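Long-range contact in fatty acyl CoA synthetase FADD13 (FATTY-ACYL-CoA SYNTHETASE) (Mycobacterium tuberculosis, PDB 3R44), which belongs to the AMP-binding (ANL) enzyme superfamily, with a large N-terminal domain and a smaller C-terminal domain: residues I301-Y315 and T325-A339. Residues are numbered along the deposited sequence; the frame is centred on the assembly and turned at random.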
loop_
_atom_site.group_PDB
_atom_site.type_symbol
_atom_site.label_atom_id
_atom_site.label_comp_id
_atom_site.label_asym_id
_atom_site.label_seq_id
_atom_site.Cartn_x
_atom_site.Cartn_y
_atom_site.Cartn_z
ATOM N N ILE A 301 -8.319 13.814 14.023
ATOM C CA ILE A 301 -7.036 13.842 14.707
ATOM C C ILE A 301 -7.267 14.341 16.136
ATOM O O ILE A 301 -6.769 13.773 17.121
ATOM C CB ILE A 301 -6.030 14.692 13.932
ATOM C CG1 ILE A 301 -5.744 14.097 12.563
ATOM C CG2 ILE A 301 -4.708 14.959 14.731
ATOM C CD1 ILE A 301 -5.006 15.079 11.694
ATOM N N LYS A 302 -8.055 15.399 16.248
ATOM C CA LYS A 302 -8.291 16.007 17.544
ATOM C C LYS A 302 -9.036 15.139 18.534
ATOM O O LYS A 302 -8.746 15.173 19.730
ATOM C CB LYS A 302 -9.005 17.349 17.379
ATOM C CG LYS A 302 -8.120 18.428 16.710
ATOM C CD LYS A 302 -8.947 19.733 16.549
ATOM C CE LYS A 302 -8.199 20.941 16.983
ATOM N NZ LYS A 302 -9.091 22.125 16.946
ATOM N N ILE A 303 -10.007 14.370 18.078
ATOM C CA ILE A 303 -10.768 13.564 19.010
ATOM C C ILE A 303 -9.925 12.389 19.520
ATOM O O ILE A 303 -9.956 12.073 20.713
ATOM C CB ILE A 303 -12.118 13.146 18.438
ATOM C CG1 ILE A 303 -12.971 12.531 19.551
ATOM C CG2 ILE A 303 -11.955 12.250 17.279
ATOM C CD1 ILE A 303 -13.439 13.504 20.517
ATOM N N TYR A 304 -9.092 11.822 18.643
ATOM C CA TYR A 304 -8.142 10.839 19.068
ATOM C C TYR A 304 -7.123 11.433 20.017
ATOM O O TYR A 304 -6.834 10.832 21.073
ATOM C CB TYR A 304 -7.484 10.104 17.858
ATOM C CG TYR A 304 -8.355 8.954 17.336
ATOM C CD1 TYR A 304 -9.190 9.123 16.262
ATOM C CD2 TYR A 304 -8.322 7.693 17.917
ATOM C CE1 TYR A 304 -9.993 8.103 15.804
ATOM C CE2 TYR A 304 -9.121 6.649 17.454
ATOM C CZ TYR A 304 -9.963 6.865 16.387
ATOM O OH TYR A 304 -10.746 5.837 15.943
ATOM N N ALA A 305 -6.650 12.650 19.736
ATOM C CA ALA A 305 -5.727 13.309 20.656
ATOM C C ALA A 305 -6.331 13.541 22.060
ATOM O O ALA A 305 -5.629 13.470 23.049
ATOM C CB ALA A 305 -5.207 14.588 20.061
ATOM N N ALA A 306 -7.620 13.833 22.145
ATOM C CA ALA A 306 -8.307 13.910 23.454
ATOM C C ALA A 306 -8.340 12.580 24.237
ATOM O O ALA A 306 -8.517 12.601 25.485
ATOM C CB ALA A 306 -9.732 14.416 23.268
ATOM N N LYS A 307 -8.241 11.465 23.521
ATOM C CA LYS A 307 -8.160 10.104 24.084
ATOM C C LYS A 307 -6.682 9.702 24.281
ATOM O O LYS A 307 -6.393 8.540 24.566
ATOM C CB LYS A 307 -8.898 9.097 23.190
ATOM C CG LYS A 307 -9.263 7.706 23.787
ATOM C CD LYS A 307 -10.205 6.848 22.817
ATOM C CE LYS A 307 -10.139 5.283 23.026
ATOM N NZ LYS A 307 -10.884 4.863 24.293
ATOM N N ASN A 308 -5.776 10.683 24.158
ATOM C CA ASN A 308 -4.322 10.480 24.198
ATOM C C ASN A 308 -3.801 9.488 23.159
ATOM O O ASN A 308 -2.923 8.671 23.463
ATOM C CB ASN A 308 -3.841 10.023 25.573
ATOM C CG ASN A 308 -4.123 11.033 26.631
ATOM O OD1 ASN A 308 -5.063 10.891 27.430
ATOM N ND2 ASN A 308 -3.317 12.087 26.643
ATOM N N ILE A 309 -4.367 9.537 21.960
ATOM C CA ILE A 309 -3.911 8.672 20.865
ATOM C C ILE A 309 -3.474 9.530 19.732
ATOM O O ILE A 309 -4.224 10.412 19.322
ATOM C CB ILE A 309 -5.003 7.691 20.392
ATOM C CG1 ILE A 309 -5.415 6.778 21.568
ATOM C CG2 ILE A 309 -4.566 6.899 19.122
ATOM C CD1 ILE A 309 -6.688 5.941 21.261
ATOM N N GLU A 310 -2.288 9.246 19.190
ATOM C CA GLU A 310 -1.747 10.047 18.086
ATOM C C GLU A 310 -1.910 9.332 16.758
ATOM O O GLU A 310 -2.303 8.181 16.730
ATOM C CB GLU A 310 -0.304 10.418 18.367
ATOM C CG GLU A 310 -0.279 11.537 19.415
ATOM C CD GLU A 310 1.089 12.038 19.775
ATOM O OE1 GLU A 310 2.062 11.266 19.706
ATOM O OE2 GLU A 310 1.189 13.221 20.164
ATOM N N VAL A 311 -1.601 10.021 15.663
ATOM C CA VAL A 311 -1.726 9.434 14.346
ATOM C C VAL A 311 -0.453 9.726 13.554
ATOM O O VAL A 311 0.019 10.865 13.537
ATOM C CB VAL A 311 -2.988 9.971 13.606
ATOM C CG1 VAL A 311 -3.170 9.264 12.308
ATOM C CG2 VAL A 311 -4.263 9.727 14.467
ATOM N N VAL A 312 0.130 8.687 12.966
ATOM C CA VAL A 312 1.211 8.816 11.992
ATOM C C VAL A 312 0.616 8.596 10.595
ATOM O O VAL A 312 -0.218 7.695 10.381
ATOM C CB VAL A 312 2.334 7.798 12.283
ATOM C CG1 VAL A 312 3.364 7.716 11.111
ATOM C CG2 VAL A 312 2.937 8.104 13.708
ATOM N N GLN A 313 1.029 9.439 9.662
ATOM C CA GLN A 313 0.532 9.382 8.290
ATOM C C GLN A 313 1.720 9.376 7.360
ATOM O O GLN A 313 2.824 9.643 7.793
ATOM C CB GLN A 313 -0.348 10.617 8.012
ATOM C CG GLN A 313 -1.583 10.686 8.795
ATOM C CD GLN A 313 -2.240 12.036 8.660
ATOM O OE1 GLN A 313 -2.950 12.261 7.689
ATOM N NE2 GLN A 313 -1.993 12.946 9.625
ATOM N N GLY A 314 1.520 9.029 6.110
ATOM C CA GLY A 314 2.586 9.156 5.135
ATOM C C GLY A 314 2.217 8.898 3.709
ATOM O O GLY A 314 1.033 8.756 3.363
ATOM N N TYR A 315 3.252 8.762 2.898
ATOM C CA TYR A 315 3.142 8.520 1.512
ATOM C C TYR A 315 4.112 7.408 1.137
ATOM O O TYR A 315 5.312 7.472 1.502
ATOM C CB TYR A 315 3.530 9.770 0.771
ATOM C CG TYR A 315 3.729 9.595 -0.714
ATOM C CD1 TYR A 315 2.633 9.431 -1.570
ATOM C CD2 TYR A 315 5.006 9.592 -1.261
ATOM C CE1 TYR A 315 2.803 9.348 -2.942
ATOM C CE2 TYR A 315 5.186 9.474 -2.628
ATOM C CZ TYR A 315 4.082 9.339 -3.457
ATOM O OH TYR A 315 4.302 9.218 -4.812
ATOM N N THR A 325 7.631 8.847 2.735
ATOM C CA THR A 325 7.545 9.914 3.705
ATOM C C THR A 325 6.634 9.501 4.873
ATOM O O THR A 325 5.666 8.741 4.706
ATOM C CB THR A 325 7.044 11.305 3.136
ATOM O OG1 THR A 325 5.699 11.186 2.670
ATOM C CG2 THR A 325 7.936 11.871 1.990
ATOM N N LEU A 326 6.923 10.084 6.042
ATOM C CA LEU A 326 6.148 9.914 7.251
ATOM C C LEU A 326 5.945 11.251 7.935
ATOM O O LEU A 326 6.872 12.060 8.027
ATOM C CB LEU A 326 6.770 8.878 8.206
ATOM C CG LEU A 326 6.712 7.394 7.742
ATOM C CD1 LEU A 326 7.520 6.627 8.733
ATOM C CD2 LEU A 326 5.279 6.827 7.644
ATOM N N LEU A 327 4.704 11.484 8.333
ATOM C CA LEU A 327 4.319 12.675 9.120
ATOM C C LEU A 327 4.186 12.174 10.526
ATOM O O LEU A 327 3.221 11.479 10.883
ATOM C CB LEU A 327 3.031 13.291 8.576
ATOM C CG LEU A 327 2.515 14.522 9.325
ATOM C CD1 LEU A 327 3.484 15.653 9.002
ATOM C CD2 LEU A 327 1.077 14.877 8.949
ATOM N N LEU A 328 5.181 12.475 11.331
ATOM C CA LEU A 328 5.209 11.967 12.668
ATOM C C LEU A 328 4.075 12.579 13.525
ATOM O O LEU A 328 3.474 13.612 13.185
ATOM C CB LEU A 328 6.644 12.105 13.254
ATOM C CG LEU A 328 7.740 11.355 12.433
ATOM C CD1 LEU A 328 9.108 11.454 13.097
ATOM C CD2 LEU A 328 7.378 9.919 12.186
ATOM N N SER A 329 3.744 11.879 14.608
ATOM C CA SER A 329 2.705 12.267 15.532
ATOM C C SER A 329 2.737 13.737 15.976
ATOM O O SER A 329 1.732 14.438 15.940
ATOM C CB SER A 329 2.851 11.387 16.766
ATOM O OG SER A 329 3.043 10.035 16.362
ATOM N N GLU A 330 3.911 14.195 16.383
ATOM C CA GLU A 330 4.107 15.589 16.811
ATOM C C GLU A 330 3.607 16.637 15.788
ATOM O O GLU A 330 3.294 17.769 16.170
ATOM C CB GLU A 330 5.600 15.828 17.127
ATOM N N ASP A 331 3.519 16.237 14.507
ATOM C CA ASP A 331 3.232 17.117 13.370
ATOM C C ASP A 331 1.797 16.934 12.788
ATOM O O ASP A 331 1.397 17.630 11.838
ATOM C CB ASP A 331 4.276 16.820 12.263
ATOM C CG ASP A 331 5.707 17.272 12.630
ATOM O OD1 ASP A 331 5.785 18.192 13.448
ATOM O OD2 ASP A 331 6.723 16.712 12.082
ATOM N N ALA A 332 1.021 15.984 13.320
ATOM C CA ALA A 332 -0.279 15.598 12.661
ATOM C C ALA A 332 -1.236 16.781 12.490
ATOM O O ALA A 332 -1.896 16.947 11.461
ATOM C CB ALA A 332 -0.943 14.456 13.411
ATOM N N LEU A 333 -1.284 17.641 13.492
ATOM C CA LEU A 333 -2.202 18.752 13.435
ATOM C C LEU A 333 -1.559 19.945 12.761
ATOM O O LEU A 333 -2.141 20.543 11.836
ATOM C CB LEU A 333 -2.644 19.107 14.832
ATOM C CG LEU A 333 -4.061 19.623 14.836
ATOM C CD1 LEU A 333 -5.022 18.643 14.115
ATOM C CD2 LEU A 333 -4.491 19.934 16.301
ATOM N N ARG A 334 -0.378 20.282 13.288
ATOM C CA ARG A 334 0.557 21.262 12.750
ATOM C C ARG A 334 0.504 21.227 11.231
ATOM O O ARG A 334 0.271 22.261 10.607
ATOM C CB ARG A 334 1.993 20.903 13.211
ATOM C CG ARG A 334 3.000 22.022 13.371
ATOM C CD ARG A 334 4.425 21.425 13.440
ATOM N NE ARG A 334 5.280 22.158 12.532
ATOM C CZ ARG A 334 6.506 21.822 12.186
ATOM N NH1 ARG A 334 7.060 20.721 12.671
ATOM N NH2 ARG A 334 7.181 22.601 11.337
ATOM N N LYS A 335 0.635 20.032 10.647
ATOM C CA LYS A 335 0.785 19.902 9.169
ATOM C C LYS A 335 -0.332 19.119 8.489
ATOM O O LYS A 335 -0.064 18.304 7.585
ATOM C CB LYS A 335 2.139 19.287 8.773
ATOM C CG LYS A 335 3.360 19.997 9.309
ATOM C CD LYS A 335 3.440 21.444 8.884
ATOM C CE LYS A 335 3.965 21.670 7.486
ATOM N NZ LYS A 335 4.943 22.844 7.470
ATOM N N ALA A 336 -1.570 19.390 8.913
ATOM C CA ALA A 336 -2.772 18.773 8.327
ATOM C C ALA A 336 -2.685 18.836 6.827
ATOM O O ALA A 336 -2.447 19.920 6.251
ATOM C CB ALA A 336 -4.030 19.454 8.781
ATOM N N GLY A 337 -2.839 17.665 6.216
ATOM C CA GLY A 337 -2.829 17.516 4.763
ATOM C C GLY A 337 -1.473 17.160 4.168
ATOM O O GLY A 337 -1.386 16.781 2.981
ATOM N N SER A 338 -0.412 17.252 4.977
ATOM C CA SER A 338 0.910 16.840 4.534
ATOM C C SER A 338 1.074 15.319 4.621
ATOM O O SER A 338 0.494 14.683 5.493
ATOM C CB SER A 338 2.000 17.487 5.364
ATOM O OG SER A 338 3.256 17.065 4.897
ATOM N N ALA A 339 1.917 14.767 3.753
ATOM C CA ALA A 339 2.352 13.388 3.796
ATOM C C ALA A 339 3.653 13.237 4.633
ATOM O O ALA A 339 4.177 12.135 4.774
ATOM C CB ALA A 339 2.592 12.873 2.332
HETATM O O HOH W 1 0.373 12.296 11.424
HETATM O O HOH W 2 -1.215 12.706 16.113
HETATM O O HOH W 3 -2.132 15.141 6.787
HETATM O O HOH W 4 -2.482 15.505 9.514
#
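With CG set beside the backbone N (chi1 -65°) and the chain extended beyond it, Q313 lies alongside L327, both pointing the same way, and its NE2 packs against L327 CD2 at 3.7 Å. Four hydrogen bonds hold the amide. NE2 donates to two waters, one bridging to the carbonyls of V311 and L327, the other to A332 O, while OE1 accepts from M296 N and from a third water that joins it to G337 N and S338 O. T325 turns OG1 between its backbone N and carbonyl carbon (chi1 64°), from where it donates a hydrogen bond to A339 O (2.8 Å), arriving from above the carbonyl plane, and touches Y315 CB at 3.2 Å. Two pairs of backbone bonds, Q313 with L327 and Y315 with T325, flank the non-hydrogen-bonded pair G314–L326, whose CA atoms come within 4.2 Å. Farther along, I301 CG2 meets L333 CD1 at 3.7 Å and A332 CB at 4.0 Å, joining helix 298-306 to the loop that follows strand 324-327. Backbone hydrogen bonds tie V312 to F289 and T291, and L326 to R341. The arrangement is an antiparallel beta hairpin whose first strand ends the parallel run of a mixed sheet in the AMP-binding domain.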